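Local coordinates for protein novel immune-type receptor 11 (Ictalurus punctatus, PDB 2QTE) that probably acts as a cell-surface immune receptor in channel catfish, mediating recognition of allogeneic cells through an immunoglobulin V-type extracellular domain, at residues N16-C21 with D77-G82; N31-R36 with P43-R48. The protein carries 1 engineered substitution. All coordinates share one frame; numbering follows the deposited sequence.

Interaction 1. Residues N16-C21 with D77-G82; sequences NVTMEC and DLNIIG
Thr18 and Asn79 point to the same face of the sheet as a directly opposed pair, and their first torsions, Thr18 OG1 beside its backbone N (chi1 -63°) and Asn79 CG likewise (chi1 -43°), put hydroxyl and amide within bonding distance. The hydroxyl then donates to the amide oxygen, with Thr18 OG1 2.8 Å from Asn79 OD1 and tilted out of the carbonyl plane. Asn79 ND2 hydrogen-bonds to Ser68 OG on the next strand, so both ends of the amide are held and its rotation is fixed. The pair is a non-hydrogen-bonded one in the antiparallel B-E pairing of an immunoglobulin V-type sandwich. The pairs flanking it, Val17 with Ile80 and Met19 with Leu78, each close two backbone hydrogen bonds.

Their side chains line the other face, towards the sandwich core. Val17 CG1 lies 3.6 Å from Ile80 CD1. The Met19 chain bends at chi3, bringing CE within 3.6 Å of Ile80 CD1 and 3.8 Å of Leu78 CD2, while Tyr91 of the opposing sheet touches both Met19 and Leu78.

Side-chain acceptors extend the pairing at both ends. Asn16 OD1 takes Gly82 N at 3.0 Å in its carbonyl plane. Beside the Cys21-Cys93 disulfide, Cys21 N reaches Asp77 OD1 at 3.1 Å, from above the carboxylate plane.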
loop_
_atom_site.group_PDB
_atom_site.type_symbol
_atom_site.label_atom_id
_atom_site.label_comp_id
_atom_site.label_asym_id
_atom_site.label_seq_id
_atom_site.Cartn_x
_atom_site.Cartn_y
_atom_site.Cartn_z
ATOM N N ASN A 16 -14.106 -5.638 -20.223
ATOM C CA ASN A 16 -12.717 -5.217 -20.354
ATOM C C ASN A 16 -12.513 -3.958 -19.575
ATOM O O ASN A 16 -13.366 -3.072 -19.582
ATOM C CB ASN A 16 -12.279 -5.041 -21.812
ATOM C CG ASN A 16 -12.583 -6.257 -22.641
ATOM O OD1 ASN A 16 -12.513 -7.376 -22.148
ATOM N ND2 ASN A 16 -12.967 -6.046 -23.870
ATOM N N VAL A 17 -11.400 -3.873 -18.863
ATOM C CA VAL A 17 -11.168 -2.692 -18.069
ATOM C C VAL A 17 -9.716 -2.207 -18.115
ATOM O O VAL A 17 -8.779 -3.003 -18.246
ATOM C CB VAL A 17 -11.692 -2.861 -16.605
ATOM C CG1 VAL A 17 -11.251 -4.181 -15.978
ATOM C CG2 VAL A 17 -11.259 -1.668 -15.730
ATOM N N THR A 18 -9.556 -0.892 -18.007
ATOM C CA THR A 18 -8.229 -0.246 -17.863
ATOM C C THR A 18 -8.177 0.659 -16.642
ATOM O O THR A 18 -9.034 1.511 -16.484
ATOM C CB THR A 18 -7.934 0.543 -19.111
ATOM O OG1 THR A 18 -7.865 -0.385 -20.211
ATOM C CG2 THR A 18 -6.625 1.339 -18.974
ATOM N N MET A 19 -7.216 0.433 -15.747
ATOM C CA MET A 19 -7.007 1.337 -14.610
ATOM C C MET A 19 -5.751 2.152 -14.896
ATOM O O MET A 19 -4.725 1.620 -15.257
ATOM C CB MET A 19 -6.890 0.563 -13.303
ATOM C CG MET A 19 -8.024 -0.351 -13.097
ATOM S SD MET A 19 -7.966 -1.439 -11.676
ATOM C CE MET A 19 -7.086 -2.886 -12.315
ATOM N N GLU A 20 -5.850 3.450 -14.713
ATOM C CA GLU A 20 -4.891 4.397 -15.211
ATOM C C GLU A 20 -3.876 4.855 -14.160
ATOM O O GLU A 20 -4.195 4.939 -12.987
ATOM C CB GLU A 20 -5.661 5.609 -15.705
ATOM C CG GLU A 20 -6.319 5.441 -17.074
ATOM C CD GLU A 20 -7.792 5.106 -16.997
ATOM O OE1 GLU A 20 -8.343 4.595 -18.012
ATOM O OE2 GLU A 20 -8.404 5.350 -15.927
ATOM N N CYS A 21 -2.650 5.116 -14.589
ATOM C CA CYS A 21 -1.650 5.758 -13.762
ATOM C C CYS A 21 -0.803 6.599 -14.711
ATOM O O CYS A 21 -0.315 6.079 -15.703
ATOM C CB CYS A 21 -0.775 4.722 -13.085
ATOM S SG CYS A 21 0.593 5.375 -12.071
ATOM N N ASP A 77 -0.650 2.197 -17.653
ATOM C CA ASP A 77 -2.038 1.760 -17.356
ATOM C C ASP A 77 -2.174 0.249 -17.367
ATOM O O ASP A 77 -1.634 -0.407 -18.229
ATOM C CB ASP A 77 -3.023 2.348 -18.341
ATOM C CG ASP A 77 -2.900 3.867 -18.480
ATOM O OD1 ASP A 77 -2.330 4.530 -17.573
ATOM O OD2 ASP A 77 -3.426 4.391 -19.475
ATOM N N LEU A 78 -2.971 -0.276 -16.438
ATOM C CA LEU A 78 -3.146 -1.701 -16.286
ATOM C C LEU A 78 -4.474 -2.115 -16.987
ATOM O O LEU A 78 -5.490 -1.511 -16.731
ATOM C CB LEU A 78 -3.177 -1.972 -14.775
ATOM C CG LEU A 78 -3.279 -3.386 -14.205
ATOM C CD1 LEU A 78 -2.141 -4.261 -14.678
ATOM C CD2 LEU A 78 -3.296 -3.258 -12.675
ATOM N N ASN A 79 -4.465 -3.109 -17.878
ATOM C CA ASN A 79 -5.694 -3.574 -18.525
ATOM C C ASN A 79 -6.034 -5.001 -18.075
ATOM O O ASN A 79 -5.144 -5.769 -17.728
ATOM C CB ASN A 79 -5.523 -3.634 -20.017
ATOM C CG ASN A 79 -4.799 -2.434 -20.570
ATOM O OD1 ASN A 79 -5.286 -1.325 -20.410
ATOM N ND2 ASN A 79 -3.654 -2.641 -21.221
ATOM N N ILE A 80 -7.320 -5.324 -18.059
ATOM C CA ILE A 80 -7.796 -6.710 -17.928
ATOM C C ILE A 80 -8.740 -6.986 -19.097
ATOM O O ILE A 80 -9.632 -6.173 -19.352
ATOM C CB ILE A 80 -8.600 -6.979 -16.633
ATOM C CG1 ILE A 80 -7.861 -6.524 -15.362
ATOM C CG2 ILE A 80 -8.811 -8.456 -16.475
ATOM C CD1 ILE A 80 -7.800 -5.017 -15.166
ATOM N N ILE A 81 -8.539 -8.090 -19.828
ATOM C CA ILE A 81 -9.530 -8.455 -20.841
ATOM C C ILE A 81 -10.368 -9.587 -20.206
ATOM O O ILE A 81 -9.823 -10.612 -19.814
ATOM C CB ILE A 81 -8.916 -8.722 -22.270
ATOM C CG1 ILE A 81 -8.445 -7.377 -22.903
ATOM C CG2 ILE A 81 -9.996 -9.282 -23.278
ATOM C CD1 ILE A 81 -7.468 -7.521 -24.069
ATOM N N GLY A 82 -11.669 -9.398 -20.067
ATOM C CA GLY A 82 -12.519 -10.460 -19.487
ATOM C C GLY A 82 -12.443 -10.582 -17.978
ATOM O O GLY A 82 -12.032 -11.627 -17.459
#

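Interaction 2. Residues N31-R36 with P43-R48; sequences NLAWYR and PQYFVR
Trp34 O accepts from two successive amides, Phe46 N at 3.0 Å and, weakly, Val47 N at 3.4 Å, the signature of a classic beta bulge in this antiparallel C-C' hairpin of the V-type domain. On one side of the bulge, Trp34 N donates to Val47 O at 2.8 Å, almost straight at 169°; on the other, Arg36 and Gln44 exchange a pair of backbone bonds. The bulge shifts the register by one residue, so Tyr35 faces Tyr45 while Ala33 faces Arg48. Two side-chain hydrogen bonds lead outward, Trp34 NE1 to Phe76 O of the opposing sheet and Tyr35 OH to Ile101 N of the second subunit.

The CH-pi contact is made by Arg36. Its chain runs extended from CG to NE and passes CD over one face of the Phe46 ring, 4.0 Å from the centroid. Farther out, the guanidinium stands at 88° to that ring, and Arg36 NH1 comes 3.5 Å from Phe46 CE1, which lies at the guanidinium edge.

Apolar contacts occur on both faces. Trp34 CB lies 3.8 Å from Val47 CG1, and on the other face Tyr35 CE2 sits 3.8 Å from Tyr45 CB. Replacing Tyr35 with alanine removes ring and hydroxyl together, and would probably leave the Ile101 amide of the second subunit without this partner and open a gap beside Tyr45.

The chemistry thus divides by face: Trp34, Phe46 and Val47 pack into the sandwich, whereas Tyr35 and Tyr45, both touching Ile100 of the second subunit, present an aromatic surface for dimer packing.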
loop_
_atom_site.group_PDB
_atom_site.type_symbol
_atom_site.label_atom_id
_atom_site.label_comp_id
_atom_site.label_asym_id
_atom_site.label_seq_id
_atom_site.Cartn_x
_atom_site.Cartn_y
_atom_site.Cartn_z
ATOM N N ASN A 31 11.491 2.483 -10.401
ATOM C CA ASN A 31 10.883 2.132 -9.104
ATOM C C ASN A 31 9.379 2.324 -9.110
ATOM O O ASN A 31 8.749 2.531 -8.053
ATOM C CB ASN A 31 11.507 2.916 -7.932
ATOM C CG ASN A 31 12.998 2.678 -7.794
ATOM O OD1 ASN A 31 13.653 2.283 -8.740
ATOM N ND2 ASN A 31 13.542 2.943 -6.613
ATOM N N LEU A 32 8.801 2.224 -10.302
ATOM C CA LEU A 32 7.379 2.405 -10.465
ATOM C C LEU A 32 6.669 1.060 -10.687
ATOM O O LEU A 32 7.192 0.178 -11.394
ATOM C CB LEU A 32 7.133 3.361 -11.602
ATOM C CG LEU A 32 5.717 3.652 -12.001
ATOM C CD1 LEU A 32 5.006 4.540 -10.985
ATOM C CD2 LEU A 32 5.763 4.306 -13.358
ATOM N N ALA A 33 5.514 0.898 -10.031
ATOM C CA ALA A 33 4.866 -0.394 -9.964
ATOM C C ALA A 33 3.432 -0.240 -9.540
ATOM O O ALA A 33 3.066 0.756 -8.908
ATOM C CB ALA A 33 5.609 -1.296 -8.937
ATOM N N TRP A 34 2.616 -1.254 -9.827
ATOM C CA TRP A 34 1.261 -1.273 -9.371
ATOM C C TRP A 34 1.232 -2.276 -8.243
ATOM O O TRP A 34 1.895 -3.312 -8.311
ATOM C CB TRP A 34 0.329 -1.791 -10.486
ATOM C CG TRP A 34 -0.183 -0.764 -11.451
ATOM C CD1 TRP A 34 0.304 -0.482 -12.681
ATOM C CD2 TRP A 34 -1.324 0.098 -11.257
ATOM N NE1 TRP A 34 -0.449 0.526 -13.273
ATOM C CE2 TRP A 34 -1.445 0.895 -12.410
ATOM C CE3 TRP A 34 -2.236 0.275 -10.218
ATOM C CZ2 TRP A 34 -2.460 1.818 -12.565
ATOM C CZ3 TRP A 34 -3.237 1.215 -10.356
ATOM C CH2 TRP A 34 -3.326 1.994 -11.512
ATOM N N TYR A 35 0.514 -1.959 -7.174
ATOM C CA TYR A 35 0.390 -2.902 -6.068
ATOM C C TYR A 35 -1.053 -3.284 -6.070
ATOM O O TYR A 35 -1.866 -2.486 -6.441
ATOM C CB TYR A 35 0.751 -2.229 -4.740
ATOM C CG TYR A 35 2.218 -2.028 -4.651
ATOM C CD1 TYR A 35 2.863 -1.098 -5.483
ATOM C CD2 TYR A 35 2.981 -2.791 -3.799
ATOM C CE1 TYR A 35 4.228 -0.940 -5.433
ATOM C CE2 TYR A 35 4.354 -2.654 -3.758
ATOM C CZ TYR A 35 4.951 -1.721 -4.582
ATOM O OH TYR A 35 6.291 -1.591 -4.529
ATOM N N ARG A 36 -1.364 -4.481 -5.584
ATOM C CA ARG A 36 -2.724 -4.956 -5.590
ATOM C C ARG A 36 -3.080 -5.414 -4.173
ATOM O O ARG A 36 -2.269 -6.119 -3.534
ATOM C CB ARG A 36 -2.809 -6.133 -6.561
ATOM C CG ARG A 36 -4.138 -6.838 -6.636
ATOM C CD ARG A 36 -4.011 -8.071 -7.595
ATOM N NE ARG A 36 -5.288 -8.800 -7.649
ATOM C CZ ARG A 36 -5.566 -9.755 -8.540
ATOM N NH1 ARG A 36 -4.654 -10.114 -9.417
ATOM N NH2 ARG A 36 -6.760 -10.377 -8.525
ATOM N N PRO A 43 -1.512 -5.462 1.010
ATOM C CA PRO A 43 -1.179 -5.271 -0.406
ATOM C C PRO A 43 0.150 -5.888 -0.851
ATOM O O PRO A 43 1.069 -6.011 -0.056
ATOM C CB PRO A 43 -1.006 -3.734 -0.552
ATOM C CG PRO A 43 -1.533 -3.172 0.679
ATOM C CD PRO A 43 -1.392 -4.196 1.727
ATOM N N GLN A 44 0.266 -6.186 -2.144
ATOM C CA GLN A 44 1.468 -6.804 -2.685
ATOM C C GLN A 44 1.841 -6.210 -4.034
ATOM O O GLN A 44 0.989 -6.008 -4.837
ATOM C CB GLN A 44 1.152 -8.256 -2.972
ATOM C CG GLN A 44 1.769 -9.243 -2.060
ATOM C CD GLN A 44 1.243 -10.575 -2.427
ATOM O OE1 GLN A 44 0.087 -10.875 -2.135
ATOM N NE2 GLN A 44 2.033 -11.351 -3.183
ATOM N N TYR A 45 3.126 -6.043 -4.293
ATOM C CA TYR A 45 3.644 -5.764 -5.625
ATOM C C TYR A 45 3.067 -6.730 -6.660
ATOM O O TYR A 45 3.127 -7.954 -6.497
ATOM C CB TYR A 45 5.191 -5.861 -5.603
ATOM C CG TYR A 45 5.847 -6.281 -6.910
ATOM C CD1 TYR A 45 5.880 -5.430 -8.004
ATOM C CD2 TYR A 45 6.469 -7.518 -7.033
ATOM C CE1 TYR A 45 6.491 -5.839 -9.194
ATOM C CE2 TYR A 45 7.072 -7.914 -8.198
ATOM C CZ TYR A 45 7.075 -7.072 -9.274
ATOM O OH TYR A 45 7.688 -7.488 -10.450
ATOM N N PHE A 46 2.509 -6.145 -7.720
ATOM C CA PHE A 46 1.745 -6.864 -8.726
ATOM C C PHE A 46 2.460 -6.889 -10.039
ATOM O O PHE A 46 2.614 -7.948 -10.655
ATOM C CB PHE A 46 0.344 -6.220 -8.872
ATOM C CG PHE A 46 -0.562 -6.942 -9.801
ATOM C CD1 PHE A 46 -0.730 -8.306 -9.690
ATOM C CD2 PHE A 46 -1.274 -6.258 -10.783
ATOM C CE1 PHE A 46 -1.577 -8.993 -10.573
ATOM C CE2 PHE A 46 -2.122 -6.931 -11.661
ATOM C CZ PHE A 46 -2.288 -8.286 -11.535
ATOM N N VAL A 47 2.868 -5.706 -10.502
ATOM C CA VAL A 47 3.533 -5.557 -11.801
ATOM C C VAL A 47 4.371 -4.289 -11.767
ATOM O O VAL A 47 3.913 -3.298 -11.276
ATOM C CB VAL A 47 2.520 -5.560 -13.011
ATOM C CG1 VAL A 47 1.433 -4.519 -12.858
ATOM C CG2 VAL A 47 3.219 -5.363 -14.322
ATOM N N ARG A 48 5.611 -4.348 -12.246
ATOM C CA ARG A 48 6.503 -3.204 -12.205
ATOM C C ARG A 48 6.881 -2.711 -13.594
ATOM O O ARG A 48 6.813 -3.441 -14.577
ATOM C CB ARG A 48 7.769 -3.466 -11.364
ATOM C CG ARG A 48 8.645 -4.570 -11.870
ATOM C CD ARG A 48 9.646 -5.001 -10.773
ATOM N NE ARG A 48 10.345 -6.242 -11.121
ATOM C CZ ARG A 48 11.523 -6.308 -11.727
ATOM N NH1 ARG A 48 12.057 -7.495 -11.995
ATOM N NH2 ARG A 48 12.168 -5.195 -12.062
#

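Overall arrangement
From the N terminus, the chain first lays down 16-21, crosses to the opposite sheet for 31-36, turns back at once through 43-48, returns to the first sheet at strand 67-71 and then lays 77-82 between that strand and 16-21. Interaction 2 therefore closes a short hairpin loop, and the much longer loop closed by interaction 1 encloses it; the two do not cross. Interaction 1 belongs to the three-stranded sheet and interaction 2 to the six-stranded one, their centres about 14 Å apart. The core joins them: Trp34 CZ2 lies 3.4 Å from Cys21 CB, and Phe46 CE2 lies 4.0 Å from Leu78 CD2. Close by, the Cys21-Cys93 disulfide covalently ties the two sheets.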